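Local coordinates for putative aliphatic sulfonates-binding protein (Escherichia coli, PDB 2X26) that probably binds aliphatic sulfonates in the periplasm as the solute-binding component of an ABC transport system, at residues A[1-9]-A[194-205]; A[252-262]-A[277-287]. All blocks are in the same frame, centred on the assembly; numbering follows the deposited sequence. Where two conformers were deposited one is given.

Contact 1 (A[1-9]-A[194-205]); sequences SPEALRIGY and YAEKNGAFIQGV
In the domain built on the five-stranded mixed sheet that holds strand 4-9, the start of this first strand and the loop before it pack against the junction of helices 192-197 and 199-218, and P2 sits on the ring of F201. P2 CD stands 3.3 Å from the centroid of the F201 ring and 14° off its normal, a CH-pi contact over the face. The proline crosses the phenylalanine at about a right angle, with CG reaching on toward F201 CE2. V205 CG2 lies over the opposite face, offset toward the rim, so the ring is sandwiched; L5 CB meets its edge in plane, and Y29 adds an edge-to-face ring contact. F201 is turned to this place by a chi1 of 176°, which sets CG anti to the backbone N.

L5 CD2 packs 3.7 Å from F201 CZ and 3.8 Å from V205 CG2, while the other branch, CD1, turns to the tyrosine, 3.5 Å from Y194 OH. That hydroxyl is the polar link: Y194 OH donates to A4 O over 2.9 Å, the acceptor lying near the plane of the ring at its edge and the donor tilted 16° from the carbonyl plane. Over one face of the Y194 ring sits N198 ND2, held by its 3.1 Å bond to Y194 O, an oxygen that also accepts from N198 N. At the same break between the helices, N198 OD1 touches P2 CB and takes a hydrogen bond from a water lying 2.9 Å away; the water's link to S1 N is weak.

The helix junction thus packs on the N-terminal end of strand 4-9, which lies between 33-38 and 56-59, parallel to both. The strand order 2-1-3-5-4 fits the class II (2-1-3-n-4) lobe of periplasmic binding proteins.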
loop_
_atom_site.group_PDB
_atom_site.type_symbol
_atom_site.label_atom_id
_atom_site.label_comp_id
_atom_site.label_asym_id
_atom_site.label_seq_id
_atom_site.Cartn_x
_atom_site.Cartn_y
_atom_site.Cartn_z
ATOM N N SER A 1 -19.107 1.412 -17.409
ATOM C CA SER A 1 -18.250 0.360 -16.768
ATOM C C SER A 1 -17.659 -0.630 -17.807
ATOM O O SER A 1 -18.280 -0.943 -18.834
ATOM C CB SER A 1 -19.010 -0.357 -15.643
ATOM O OG SER A 1 -19.682 -1.510 -16.115
ATOM N N PRO A 2 -16.427 -1.091 -17.576
ATOM C CA PRO A 2 -15.777 -1.968 -18.545
ATOM C C PRO A 2 -16.282 -3.417 -18.454
ATOM O O PRO A 2 -16.967 -3.796 -17.496
ATOM C CB PRO A 2 -14.304 -1.909 -18.108
ATOM C CG PRO A 2 -14.422 -1.744 -16.571
ATOM C CD PRO A 2 -15.556 -0.767 -16.429
ATOM N N GLU A 3 -15.902 -4.227 -19.440
ATOM C CA GLU A 3 -16.275 -5.645 -19.470
ATOM C C GLU A 3 -15.756 -6.410 -18.248
ATOM O O GLU A 3 -16.421 -7.323 -17.735
ATOM C CB GLU A 3 -15.761 -6.297 -20.752
ATOM C CG GLU A 3 -16.430 -7.619 -21.056
ATOM C CD GLU A 3 -16.239 -8.017 -22.491
ATOM O OE1 GLU A 3 -16.080 -7.099 -23.336
ATOM O OE2 GLU A 3 -16.252 -9.232 -22.768
ATOM N N ALA A 4 -14.581 -6.019 -17.767
ATOM C CA ALA A 4 -13.956 -6.707 -16.646
ATOM C C ALA A 4 -13.058 -5.774 -15.844
ATOM O O ALA A 4 -12.518 -4.773 -16.363
ATOM C CB ALA A 4 -13.151 -7.872 -17.116
ATOM N N LEU A 5 -12.938 -6.136 -14.570
ATOM C CA LEU A 5 -12.065 -5.472 -13.654
ATOM C C LEU A 5 -11.393 -6.595 -12.880
ATOM O O LEU A 5 -12.024 -7.265 -12.046
ATOM C CB LEU A 5 -12.842 -4.542 -12.730
ATOM C CG LEU A 5 -11.969 -4.067 -11.564
ATOM C CD1 LEU A 5 -10.707 -3.302 -12.000
ATOM C CD2 LEU A 5 -12.814 -3.216 -10.593
ATOM N N ARG A 6 -10.098 -6.732 -13.125
ATOM C CA ARG A 6 -9.239 -7.739 -12.438
ATOM C C ARG A 6 -8.380 -7.024 -11.414
ATOM O O ARG A 6 -7.574 -6.162 -11.754
ATOM C CB ARG A 6 -8.343 -8.498 -13.447
ATOM C CG ARG A 6 -9.206 -9.144 -14.534
ATOM C CD ARG A 6 -8.371 -9.513 -15.736
ATOM N NE ARG A 6 -7.876 -8.325 -16.421
ATOM C CZ ARG A 6 -7.005 -8.413 -17.433
ATOM N NH1 ARG A 6 -6.527 -9.608 -17.802
ATOM N NH2 ARG A 6 -6.547 -7.307 -18.003
ATOM N N ILE A 7 -8.589 -7.387 -10.156
ATOM C CA ILE A 7 -8.034 -6.605 -9.042
ATOM C C ILE A 7 -6.909 -7.347 -8.356
ATOM O O ILE A 7 -7.088 -8.490 -7.892
ATOM C CB ILE A 7 -9.124 -6.270 -7.990
ATOM C CG1 ILE A 7 -10.312 -5.569 -8.683
ATOM C CG2 ILE A 7 -8.493 -5.487 -6.850
ATOM C CD1 ILE A 7 -11.583 -5.472 -7.857
ATOM N N GLY A 8 -5.747 -6.719 -8.283
ATOM C CA GLY A 8 -4.639 -7.266 -7.463
ATOM C C GLY A 8 -4.703 -6.719 -6.060
ATOM O O GLY A 8 -4.722 -5.501 -5.870
ATOM N N TYR A 9 -4.716 -7.601 -5.076
ATOM C CA TYR A 9 -4.803 -7.118 -3.657
ATOM C C TYR A 9 -3.810 -7.909 -2.795
ATOM O O TYR A 9 -3.335 -8.964 -3.217
ATOM C CB TYR A 9 -6.230 -7.272 -3.121
ATOM C CG TYR A 9 -6.691 -8.717 -2.838
ATOM C CD1 TYR A 9 -6.699 -9.217 -1.513
ATOM C CD2 TYR A 9 -7.110 -9.553 -3.861
ATOM C CE1 TYR A 9 -7.095 -10.504 -1.260
ATOM C CE2 TYR A 9 -7.526 -10.877 -3.611
ATOM C CZ TYR A 9 -7.545 -11.312 -2.291
ATOM O OH TYR A 9 -7.937 -12.593 -2.003
ATOM N N TYR A 194 -6.126 2.097 -19.170
ATOM C CA TYR A 194 -7.329 1.623 -18.478
ATOM C C TYR A 194 -7.935 2.723 -17.645
ATOM O O TYR A 194 -9.146 2.827 -17.584
ATOM C CB TYR A 194 -7.015 0.448 -17.532
ATOM C CG TYR A 194 -8.209 -0.268 -16.918
ATOM C CD1 TYR A 194 -8.820 -1.335 -17.585
ATOM C CD2 TYR A 194 -8.720 0.100 -15.664
ATOM C CE1 TYR A 194 -9.909 -2.029 -17.033
ATOM C CE2 TYR A 194 -9.845 -0.579 -15.110
ATOM C CZ TYR A 194 -10.420 -1.647 -15.789
ATOM O OH TYR A 194 -11.484 -2.358 -15.235
ATOM N N ALA A 195 -7.087 3.517 -16.996
ATOM C CA ALA A 195 -7.576 4.613 -16.170
ATOM C C ALA A 195 -8.258 5.670 -17.080
ATOM O O ALA A 195 -9.327 6.187 -16.719
ATOM C CB ALA A 195 -6.426 5.218 -15.411
ATOM N N GLU A 196 -7.633 5.968 -18.229
ATOM C CA GLU A 196 -8.179 6.996 -19.122
ATOM C C GLU A 196 -9.490 6.576 -19.785
ATOM O O GLU A 196 -10.395 7.416 -19.959
ATOM C CB GLU A 196 -7.125 7.444 -20.138
ATOM C CG GLU A 196 -6.001 8.254 -19.476
ATOM C CD GLU A 196 -6.417 9.695 -19.217
ATOM O OE1 GLU A 196 -7.291 10.199 -19.955
ATOM O OE2 GLU A 196 -5.863 10.318 -18.287
ATOM N N LYS A 197 -9.607 5.293 -20.113
ATOM C CA LYS A 197 -10.793 4.725 -20.725
ATOM C C LYS A 197 -11.924 4.573 -19.723
ATOM O O LYS A 197 -13.098 4.604 -20.110
ATOM C CB LYS A 197 -10.466 3.327 -21.258
ATOM C CG LYS A 197 -11.655 2.689 -21.930
ATOM C CD LYS A 197 -11.271 1.628 -22.917
ATOM C CE LYS A 197 -12.256 1.668 -24.105
ATOM N NZ LYS A 197 -12.046 0.532 -25.055
ATOM N N ASN A 198 -11.579 4.338 -18.448
ATOM C CA ASN A 198 -12.593 3.971 -17.455
ATOM C C ASN A 198 -12.600 4.901 -16.237
ATOM O O ASN A 198 -12.795 4.461 -15.103
ATOM C CB ASN A 198 -12.402 2.512 -16.997
ATOM C CG ASN A 198 -12.461 1.519 -18.162
ATOM O OD1 ASN A 198 -13.513 1.324 -18.733
ATOM N ND2 ASN A 198 -11.330 0.879 -18.493
ATOM N N GLY A 199 -12.461 6.198 -16.490
ATOM C CA GLY A 199 -12.273 7.186 -15.405
ATOM C C GLY A 199 -13.357 7.208 -14.354
ATOM O O GLY A 199 -13.055 7.149 -13.161
ATOM N N ALA A 200 -14.611 7.364 -14.781
ATOM C CA ALA A 200 -15.747 7.412 -13.850
ATOM C C ALA A 200 -15.822 6.127 -13.047
ATOM O O ALA A 200 -16.005 6.190 -11.838
ATOM C CB ALA A 200 -17.071 7.627 -14.573
ATOM N N PHE A 201 -15.631 4.990 -13.732
ATOM C CA PHE A 201 -15.673 3.649 -13.130
ATOM C C PHE A 201 -14.654 3.500 -12.025
ATOM O O PHE A 201 -14.988 3.061 -10.928
ATOM C CB PHE A 201 -15.455 2.557 -14.213
ATOM C CG PHE A 201 -15.397 1.156 -13.669
ATOM C CD1 PHE A 201 -16.539 0.535 -13.170
ATOM C CD2 PHE A 201 -14.208 0.444 -13.693
ATOM C CE1 PHE A 201 -16.482 -0.772 -12.659
ATOM C CE2 PHE A 201 -14.160 -0.855 -13.215
ATOM C CZ PHE A 201 -15.296 -1.463 -12.701
ATOM N N ILE A 202 -13.418 3.897 -12.299
ATOM C CA ILE A 202 -12.342 3.762 -11.325
ATOM C C ILE A 202 -12.642 4.613 -10.080
ATOM O O ILE A 202 -12.407 4.209 -8.935
ATOM C CB ILE A 202 -10.992 4.166 -11.947
ATOM C CG1 ILE A 202 -10.534 3.089 -12.954
ATOM C CG2 ILE A 202 -9.919 4.386 -10.857
ATOM C CD1 ILE A 202 -10.325 1.721 -12.324
ATOM N N GLN A 203 -13.188 5.794 -10.316
ATOM C CA GLN A 203 -13.478 6.655 -9.191
ATOM C C GLN A 203 -14.508 6.017 -8.270
ATOM O O GLN A 203 -14.372 6.085 -7.029
ATOM C CB GLN A 203 -13.941 8.019 -9.688
ATOM C CG GLN A 203 -12.824 8.750 -10.427
ATOM C CD GLN A 203 -13.219 10.176 -10.732
ATOM O OE1 GLN A 203 -13.625 10.908 -9.830
ATOM N NE2 GLN A 203 -13.147 10.561 -12.004
ATOM N N GLY A 204 -15.472 5.342 -8.872
ATOM C CA GLY A 204 -16.549 4.713 -8.134
ATOM C C GLY A 204 -15.985 3.496 -7.435
ATOM O O GLY A 204 -16.398 3.181 -6.297
ATOM N N VAL A 205 -15.057 2.809 -8.114
ATOM C CA VAL A 205 -14.445 1.606 -7.501
ATOM C C VAL A 205 -13.673 2.022 -6.242
ATOM O O VAL A 205 -13.792 1.403 -5.146
ATOM C CB VAL A 205 -13.548 0.801 -8.505
ATOM C CG1 VAL A 205 -12.697 -0.189 -7.775
ATOM C CG2 VAL A 205 -14.445 0.088 -9.558
HETATM O O HOH W 1 -15.986 2.555 -17.966
#

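Contact 2 (A[252-262]-A[277-287]); sequences PVNAEVAALQQ and KVDIRQRIWQP
Q262 and I280 slide past each other in opposite directions, and the glutamine amide reaches the backbone of 278-280. With CG anti to the backbone N (chi1 -173°) and a bend at chi2, the amide uses both of its ends: I280 N donates to Q262 OE1 over 2.8 Å at an N-H...O angle of 159°, and Q262 NE2 donates to V278 O over 2.9 Å, the acceptor lying close to the amide plane. NE2 also reaches D266, the salt-bridge partner of K277.

The Q262 and R281 side chains cross at about a right angle, yet their amide and guanidinium planes are only 11° apart. Extended from CG to NE, R281 lays its guanidinium against the helix, with A259 N over one face and A259 CB 3.6 Å from R281 NH2. Two waters meet its edge in plane: one joins R281 NH2 to A255 O, the other connects R281 NH1 with Q262 OE1 and D279 OD1.

I280 crosses the aliphatic part of Q261 at about a right angle, CG2 lying 3.7 Å from Q261 CG, while the amide of Q261 turns to D61 and Y76. Toward the N-terminal end of the helix the contact becomes apolar. I284 aims CD1 at V253 CG1, 3.8 Å away, and P252 CB meets P287 CG at 3.7 Å, the two prolines again roughly perpendicular. Beside them N254 OD1 accepts from V257 N as N-cap. The returning chain packs helix 255-270 onto the edge of the sheet, R283 and W285 making backbone hydrogen bonds with Y76 of the outermost strand 74-80, in a lobe of the class II periplasmic binding protein type.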
loop_
_atom_site.group_PDB
_atom_site.type_symbol
_atom_site.label_atom_id
_atom_site.label_comp_id
_atom_site.label_asym_id
_atom_site.label_seq_id
_atom_site.Cartn_x
_atom_site.Cartn_y
_atom_site.Cartn_z
ATOM N N PRO A 252 -7.746 11.508 -4.946
ATOM C CA PRO A 252 -6.776 11.786 -5.998
ATOM C C PRO A 252 -5.475 12.218 -5.360
ATOM O O PRO A 252 -5.484 12.803 -4.265
ATOM C CB PRO A 252 -7.399 12.977 -6.754
ATOM C CG PRO A 252 -8.830 13.015 -6.340
ATOM C CD PRO A 252 -8.909 12.421 -4.970
ATOM N N VAL A 253 -4.368 11.890 -6.012
ATOM C CA VAL A 253 -3.050 12.234 -5.549
ATOM C C VAL A 253 -2.796 13.720 -5.765
ATOM O O VAL A 253 -2.754 14.191 -6.901
ATOM C CB VAL A 253 -1.994 11.401 -6.300
ATOM C CG1 VAL A 253 -0.611 11.575 -5.650
ATOM C CG2 VAL A 253 -2.379 9.899 -6.238
ATOM N N ASN A 254 -2.627 14.460 -4.678
ATOM C CA ASN A 254 -2.408 15.913 -4.771
ATOM C C ASN A 254 -0.922 16.291 -4.916
ATOM O O ASN A 254 -0.049 15.414 -4.894
ATOM C CB ASN A 254 -3.108 16.637 -3.610
ATOM C CG ASN A 254 -2.432 16.436 -2.254
ATOM O OD1 ASN A 254 -1.255 16.084 -2.164
ATOM N ND2 ASN A 254 -3.182 16.725 -1.177
ATOM N N ALA A 255 -0.645 17.581 -5.085
ATOM C CA ALA A 255 0.728 18.084 -5.276
ATOM C C ALA A 255 1.660 17.775 -4.109
ATOM O O ALA A 255 2.849 17.484 -4.317
ATOM C CB ALA A 255 0.679 19.612 -5.473
ATOM N N GLU A 256 1.116 17.873 -2.895
ATOM C CA GLU A 256 1.866 17.601 -1.666
ATOM C C GLU A 256 2.313 16.130 -1.601
ATOM O O GLU A 256 3.486 15.811 -1.306
ATOM C CB GLU A 256 1.030 17.968 -0.427
ATOM C CG GLU A 256 1.764 17.780 0.874
ATOM C CD GLU A 256 0.958 18.172 2.115
ATOM O OE1 GLU A 256 0.118 19.100 2.037
ATOM O OE2 GLU A 256 1.194 17.548 3.173
ATOM N N VAL A 257 1.389 15.237 -1.884
ATOM C CA VAL A 257 1.715 13.797 -1.812
ATOM C C VAL A 257 2.738 13.489 -2.913
ATOM O O VAL A 257 3.716 12.749 -2.716
ATOM C CB VAL A 257 0.448 12.942 -1.938
ATOM C CG1 VAL A 257 0.821 11.484 -2.073
ATOM C CG2 VAL A 257 -0.459 13.141 -0.679
ATOM N N ALA A 258 2.524 14.081 -4.093
ATOM C CA ALA A 258 3.455 13.848 -5.190
ATOM C C ALA A 258 4.866 14.218 -4.797
ATOM O O ALA A 258 5.794 13.498 -5.144
ATOM C CB ALA A 258 3.059 14.675 -6.418
ATOM N N ALA A 259 5.019 15.386 -4.156
ATOM C CA ALA A 259 6.313 15.865 -3.714
ATOM C C ALA A 259 6.924 14.926 -2.697
ATOM O O ALA A 259 8.152 14.712 -2.716
ATOM C CB ALA A 259 6.206 17.296 -3.139
ATOM N N LEU A 260 6.105 14.388 -1.777
ATOM C CA LEU A 260 6.670 13.413 -0.786
ATOM C C LEU A 260 7.124 12.154 -1.488
ATOM O O LEU A 260 8.172 11.586 -1.152
ATOM C CB LEU A 260 5.697 13.032 0.342
ATOM C CG LEU A 260 5.274 14.211 1.205
ATOM C CD1 LEU A 260 3.974 13.878 1.952
ATOM C CD2 LEU A 260 6.425 14.566 2.176
ATOM N N GLN A 261 6.329 11.704 -2.463
ATOM C CA GLN A 261 6.701 10.458 -3.193
ATOM C C GLN A 261 7.965 10.745 -4.005
ATOM O O GLN A 261 8.839 9.865 -4.130
ATOM C CB GLN A 261 5.545 9.949 -4.067
ATOM C CG GLN A 261 5.797 8.657 -4.835
ATOM C CD GLN A 261 5.867 7.434 -3.979
ATOM O OE1 GLN A 261 5.940 7.490 -2.750
ATOM N NE2 GLN A 261 5.765 6.303 -4.628
ATOM N N GLN A 262 8.089 11.976 -4.527
ATOM C CA GLN A 262 9.304 12.308 -5.315
ATOM C C GLN A 262 10.534 12.250 -4.424
ATOM O O GLN A 262 11.583 11.705 -4.847
ATOM C CB GLN A 262 9.200 13.682 -5.994
ATOM C CG GLN A 262 10.381 13.989 -6.973
ATOM C CD GLN A 262 10.446 12.991 -8.106
ATOM O OE1 GLN A 262 9.540 12.947 -8.945
ATOM N NE2 GLN A 262 11.515 12.176 -8.150
ATOM N N LYS A 277 16.426 8.044 -11.753
ATOM C CA LYS A 277 15.561 9.034 -11.131
ATOM C C LYS A 277 14.219 8.883 -11.843
ATOM O O LYS A 277 14.176 8.510 -13.016
ATOM C CB LYS A 277 16.168 10.441 -11.279
ATOM C CG LYS A 277 15.924 11.354 -10.082
ATOM C CD LYS A 277 16.466 12.745 -10.329
ATOM C CE LYS A 277 16.054 13.729 -9.213
ATOM N NZ LYS A 277 14.568 14.006 -9.110
ATOM N N VAL A 278 13.118 9.055 -11.142
ATOM C CA VAL A 278 11.812 8.936 -11.800
ATOM C C VAL A 278 11.144 10.322 -11.759
ATOM O O VAL A 278 11.406 11.101 -10.857
ATOM C CB VAL A 278 10.904 7.869 -11.101
ATOM C CG1 VAL A 278 9.535 7.675 -11.836
ATOM C CG2 VAL A 278 11.624 6.551 -11.009
ATOM N N ASP A 279 10.286 10.621 -12.719
ATOM C CA ASP A 279 9.481 11.828 -12.647
ATOM C C ASP A 279 8.117 11.422 -12.062
ATOM O O ASP A 279 7.202 11.085 -12.819
ATOM C CB ASP A 279 9.290 12.403 -14.060
ATOM C CG ASP A 279 8.527 13.731 -14.061
ATOM O OD1 ASP A 279 8.081 14.181 -12.977
ATOM O OD2 ASP A 279 8.387 14.337 -15.150
ATOM N N ILE A 280 7.966 11.430 -10.734
ATOM C CA ILE A 280 6.733 10.896 -10.148
ATOM C C ILE A 280 5.480 11.618 -10.663
ATOM O O ILE A 280 4.449 10.972 -10.902
ATOM C CB ILE A 280 6.743 10.959 -8.575
ATOM C CG1 ILE A 280 7.847 10.039 -8.033
ATOM C CG2 ILE A 280 5.298 10.673 -7.942
ATOM C CD1 ILE A 280 7.605 8.587 -8.403
ATOM N N ARG A 281 5.576 12.941 -10.842
ATOM C CA ARG A 281 4.410 13.684 -11.270
ATOM C C ARG A 281 3.871 13.251 -12.635
ATOM O O ARG A 281 2.679 13.342 -12.849
ATOM C CB ARG A 281 4.671 15.186 -11.258
ATOM C CG ARG A 281 4.761 15.717 -9.812
ATOM C CD ARG A 281 5.470 17.039 -9.831
ATOM N NE ARG A 281 5.699 17.599 -8.509
ATOM C CZ ARG A 281 6.821 17.452 -7.802
ATOM N NH1 ARG A 281 7.824 16.711 -8.262
ATOM N NH2 ARG A 281 6.934 18.059 -6.630
ATOM N N GLN A 282 4.733 12.752 -13.522
ATOM C CA GLN A 282 4.308 12.261 -14.849
ATOM C C GLN A 282 3.398 11.016 -14.721
ATOM O O GLN A 282 2.591 10.722 -15.626
ATOM C CB GLN A 282 5.569 11.954 -15.712
ATOM C CG GLN A 282 5.346 11.679 -17.235
ATOM C CD GLN A 282 4.899 10.256 -17.610
ATOM O OE1 GLN A 282 5.257 9.242 -16.962
ATOM N NE2 GLN A 282 4.112 10.175 -18.685
ATOM N N ARG A 283 3.523 10.309 -13.587
ATOM C CA ARG A 283 2.785 9.079 -13.319
ATOM C C ARG A 283 1.520 9.307 -12.490
ATOM O O ARG A 283 0.877 8.338 -12.114
ATOM C CB ARG A 283 3.671 8.041 -12.601
ATOM C CG ARG A 283 4.927 7.619 -13.367
ATOM C CD ARG A 283 4.603 6.911 -14.683
ATOM N NE ARG A 283 5.680 5.980 -15.056
ATOM C CZ ARG A 283 6.847 6.335 -15.592
ATOM N NH1 ARG A 283 7.134 7.617 -15.799
ATOM N NH2 ARG A 283 7.753 5.404 -15.903
ATOM N N ILE A 284 1.178 10.565 -12.187
ATOM C CA ILE A 284 -0.031 10.868 -11.431
ATOM C C ILE A 284 -1.228 10.982 -12.389
ATOM O O ILE A 284 -1.163 11.719 -13.375
ATOM C CB ILE A 284 0.190 12.087 -10.493
ATOM C CG1 ILE A 284 1.084 11.633 -9.333
ATOM C CG2 ILE A 284 -1.124 12.586 -9.913
ATOM C CD1 ILE A 284 1.600 12.723 -8.489
ATOM N N TRP A 285 -2.271 10.180 -12.152
ATOM C CA TRP A 285 -3.490 10.262 -12.946
ATOM C C TRP A 285 -4.358 11.389 -12.422
ATOM O O TRP A 285 -4.684 11.432 -11.211
ATOM C CB TRP A 285 -4.240 8.935 -12.946
ATOM C CG TRP A 285 -5.554 8.919 -13.730
ATOM C CD1 TRP A 285 -5.705 9.086 -15.063
ATOM C CD2 TRP A 285 -6.879 8.725 -13.188
ATOM N NE1 TRP A 285 -7.052 9.020 -15.410
ATOM C CE2 TRP A 285 -7.787 8.781 -14.273
ATOM C CE3 TRP A 285 -7.377 8.498 -11.888
ATOM C CZ2 TRP A 285 -9.181 8.612 -14.110
ATOM C CZ3 TRP A 285 -8.764 8.329 -11.701
ATOM C CH2 TRP A 285 -9.661 8.394 -12.818
ATOM N N GLN A 286 -4.638 12.346 -13.315
ATOM C CA GLN A 286 -5.648 13.371 -13.055
ATOM C C GLN A 286 -7.022 12.756 -13.343
ATOM O O GLN A 286 -7.296 12.319 -14.476
ATOM C CB GLN A 286 -5.391 14.597 -13.934
ATOM C CG GLN A 286 -4.045 15.252 -13.655
ATOM C CD GLN A 286 -4.018 15.966 -12.311
ATOM O OE1 GLN A 286 -4.713 16.966 -12.132
ATOM N NE2 GLN A 286 -3.203 15.472 -11.365
ATOM N N PRO A 287 -7.886 12.693 -12.316
ATOM C CA PRO A 287 -9.133 11.986 -12.510
ATOM C C PRO A 287 -9.971 12.636 -13.624
ATOM O O PRO A 287 -10.022 13.877 -13.732
ATOM C CB PRO A 287 -9.815 12.085 -11.145
ATOM C CG PRO A 287 -8.688 12.241 -10.191
ATOM C CD PRO A 287 -7.634 13.009 -10.881
HETATM O O HOH W 2 -4.755 10.582 -8.667
HETATM O O HOH W 3 4.327 19.408 -5.736
HETATM O O HOH W 4 7.962 14.866 -10.060
#

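How the contacts relate
The two contacts lie in series, contact 1 closing before contact 2 opens, with centres about 20 Å apart. Both belong to the same five-stranded sheet: contact 1 contains strand 4-9, next to the outermost strand 33-38, and contact 2 joins strand 74-80, outermost at the other margin, through backbone bonds of R283 and W285 to Y76. They also meet directly through W285, whose CZ2 packs 3.6 Å from A195 O and whose CH2 lies 3.6 Å from G199 O. Farther along, Q203 NE2 approaches P287 CB at 3.8 Å. So the N-terminal strand and the chain that follows helix 255-270 belong to one domain.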